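Local coordinates for protein GLB-12 (Caenorhabditis elegans, PDB 4BJA) that binds heme through two axial histidines and, judging by its globin family, may bind or carry oxygen, with a probable part in redox signalling, at residues 40-44 and 101-107. The protein carries 1 engineered substitution. Numbering follows the deposited sequence.
Sequences LRETW and EQLTSML
Arg41 meets the carboxylate of Glu101 end-on, one nitrogen to each oxygen: NH2 to OE2 at 2.8 Å and NH1 to OE1 at 3.0 Å. Both oxygens lie close to the guanidinium plane, yet the two flat groups are turned 58° apart, and the arginine nitrogens come in from above the carboxylate plane. Trp44 adds a neutral donor to this salt bridge, its NE1 reaching Glu101 OE1 at 3.0 Å in the plane of the indole and nearly along the C-O bond. OE1 accepts from two donors and OE2 from a third, which together hold the carboxylate in its turn. A further, bent bond runs from Arg41 NH1 to Thr104 OG1 (2.9 Å); this hydroxyl, which also bonds Met100 O, sits over one face of the Trp44 ring. In globin terms this is the A helix against the E helix: segments 40-44 and 101-107 run with their N-to-C directions 136° apart, their axes approaching to 8.8 Å. Ser105 CB lies over the centre of the guanidinium, 3.9 Å above its plane, where the bend at chi2 (59°) of Arg41 brings the group round. A leucine in place of Arg41 would probably leave the Glu101 charge without its mate and free the carboxylate to swing about Trp44 NE1. Leu40 CD1 touches Leu107 CD1 at 4.2 Å, and helix 185-214 packs against both residues.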
loop_
_atom_site.group_PDB
_atom_site.type_symbol
_atom_site.label_atom_id
_atom_site.label_comp_id
_atom_site.label_asym_id
_atom_site.label_seq_id
_atom_site.Cartn_x
_atom_site.Cartn_y
_atom_site.Cartn_z
ATOM N N LEU A 40 9.747 -9.514 -12.888
ATOM C CA LEU A 40 8.576 -10.327 -12.496
ATOM C C LEU A 40 8.044 -11.041 -13.703
ATOM O O LEU A 40 7.798 -12.252 -13.643
ATOM C CB LEU A 40 7.445 -9.485 -11.920
ATOM C CG LEU A 40 7.578 -8.864 -10.581
ATOM C CD1 LEU A 40 6.347 -7.997 -10.386
ATOM C CD2 LEU A 40 7.549 -9.992 -9.545
ATOM N N ARG A 41 7.855 -10.304 -14.813
ATOM C CA ARG A 41 7.355 -10.927 -16.006
ATOM C C ARG A 41 8.318 -11.972 -16.586
ATOM O O ARG A 41 7.874 -13.077 -16.935
ATOM C CB ARG A 41 6.968 -9.878 -17.069
ATOM C CG ARG A 41 6.262 -10.510 -18.244
ATOM C CD ARG A 41 5.012 -11.242 -17.881
ATOM N NE ARG A 41 4.360 -11.770 -19.089
ATOM C CZ ARG A 41 3.419 -12.707 -19.076
ATOM N NH1 ARG A 41 3.000 -13.207 -17.908
ATOM N NH2 ARG A 41 2.874 -13.126 -20.229
ATOM N N GLU A 42 9.605 -11.640 -16.697
ATOM C CA GLU A 42 10.569 -12.567 -17.348
ATOM C C GLU A 42 10.744 -13.836 -16.516
ATOM O O GLU A 42 10.756 -14.924 -17.072
ATOM C CB GLU A 42 11.897 -11.886 -17.585
ATOM C CG GLU A 42 11.833 -10.779 -18.636
ATOM C CD GLU A 42 13.209 -10.329 -19.127
ATOM O OE1 GLU A 42 14.183 -10.393 -18.348
ATOM O OE2 GLU A 42 13.319 -9.877 -20.294
ATOM N N THR A 43 10.851 -13.684 -15.191
ATOM C CA THR A 43 10.960 -14.871 -14.333
ATOM C C THR A 43 9.704 -15.761 -14.377
ATOM O O THR A 43 9.823 -16.982 -14.383
ATOM C CB THR A 43 11.367 -14.552 -12.902
ATOM O OG1 THR A 43 10.461 -13.591 -12.372
ATOM C CG2 THR A 43 12.801 -13.982 -12.874
ATOM N N TRP A 44 8.510 -15.178 -14.378
ATOM C CA TRP A 44 7.298 -15.939 -14.502
ATOM C C TRP A 44 7.259 -16.679 -15.841
ATOM O O TRP A 44 6.845 -17.852 -15.916
ATOM C CB TRP A 44 6.103 -15.013 -14.362
ATOM C CG TRP A 44 4.751 -15.673 -14.607
ATOM C CD1 TRP A 44 4.009 -15.625 -15.760
ATOM C CD2 TRP A 44 3.972 -16.420 -13.661
ATOM N NE1 TRP A 44 2.839 -16.317 -15.597
ATOM C CE2 TRP A 44 2.785 -16.826 -14.324
ATOM C CE3 TRP A 44 4.177 -16.812 -12.318
ATOM C CZ2 TRP A 44 1.764 -17.564 -13.680
ATOM C CZ3 TRP A 44 3.184 -17.561 -11.698
ATOM C CH2 TRP A 44 1.984 -17.924 -12.368
ATOM N N GLU A 101 -0.952 -14.419 -14.470
ATOM C CA GLU A 101 -0.529 -14.253 -15.856
ATOM C C GLU A 101 -0.829 -12.805 -16.288
ATOM O O GLU A 101 0.010 -12.105 -16.846
ATOM C CB GLU A 101 -1.306 -15.215 -16.751
ATOM C CG GLU A 101 -1.114 -14.984 -18.251
ATOM C CD GLU A 101 0.339 -15.120 -18.751
ATOM O OE1 GLU A 101 1.272 -15.613 -18.048
ATOM O OE2 GLU A 101 0.561 -14.740 -19.923
ATOM N N GLN A 102 -2.041 -12.376 -16.018
ATOM C CA GLN A 102 -2.485 -11.040 -16.472
ATOM C C GLN A 102 -1.743 -9.973 -15.695
ATOM O O GLN A 102 -1.293 -8.933 -16.254
ATOM C CB GLN A 102 -3.940 -10.860 -16.110
ATOM C CG GLN A 102 -4.998 -11.617 -16.832
ATOM C CD GLN A 102 -6.353 -11.218 -16.219
ATOM O OE1 GLN A 102 -6.902 -11.913 -15.346
ATOM N NE2 GLN A 102 -6.827 -10.031 -16.591
ATOM N N LEU A 103 -1.655 -10.182 -14.380
ATOM C CA LEU A 103 -1.048 -9.160 -13.504
ATOM C C LEU A 103 0.441 -8.981 -13.877
ATOM O O LEU A 103 0.919 -7.841 -14.016
ATOM C CB LEU A 103 -1.234 -9.579 -12.017
ATOM C CG LEU A 103 -0.710 -8.721 -10.907
ATOM C CD1 LEU A 103 -1.137 -7.222 -11.099
ATOM C CD2 LEU A 103 -1.279 -9.332 -9.594
ATOM N N THR A 104 1.178 -10.076 -14.070
ATOM C CA THR A 104 2.614 -9.948 -14.396
ATOM C C THR A 104 2.787 -9.327 -15.794
ATOM O O THR A 104 3.698 -8.544 -16.011
ATOM C CB THR A 104 3.405 -11.242 -14.336
ATOM O OG1 THR A 104 2.825 -12.227 -15.213
ATOM C CG2 THR A 104 3.504 -11.778 -12.887
ATOM N N SER A 105 1.894 -9.660 -16.708
ATOM C CA SER A 105 1.935 -9.063 -18.073
ATOM C C SER A 105 1.651 -7.549 -17.989
ATOM O O SER A 105 2.327 -6.747 -18.630
ATOM C CB SER A 105 0.893 -9.749 -18.981
ATOM O OG SER A 105 0.967 -9.177 -20.293
ATOM N N MET A 106 0.637 -7.170 -17.231
ATOM C CA MET A 106 0.298 -5.750 -17.135
ATOM C C MET A 106 1.433 -4.984 -16.530
ATOM O O MET A 106 1.716 -3.860 -16.967
ATOM C CB MET A 106 -1.003 -5.502 -16.378
ATOM C CG MET A 106 -2.284 -5.820 -17.229
ATOM S SD MET A 106 -3.763 -5.317 -16.402
ATOM C CE MET A 106 -3.890 -6.589 -15.212
ATOM N N LEU A 107 2.055 -5.533 -15.474
ATOM C CA LEU A 107 3.130 -4.852 -14.772
ATOM C C LEU A 107 4.379 -4.803 -15.616
ATOM O O LEU A 107 5.017 -3.751 -15.728
ATOM C CB LEU A 107 3.451 -5.554 -13.442
ATOM C CG LEU A 107 2.327 -5.372 -12.409
ATOM C CD1 LEU A 107 2.644 -6.254 -11.181
ATOM C CD2 LEU A 107 2.087 -3.905 -11.985
#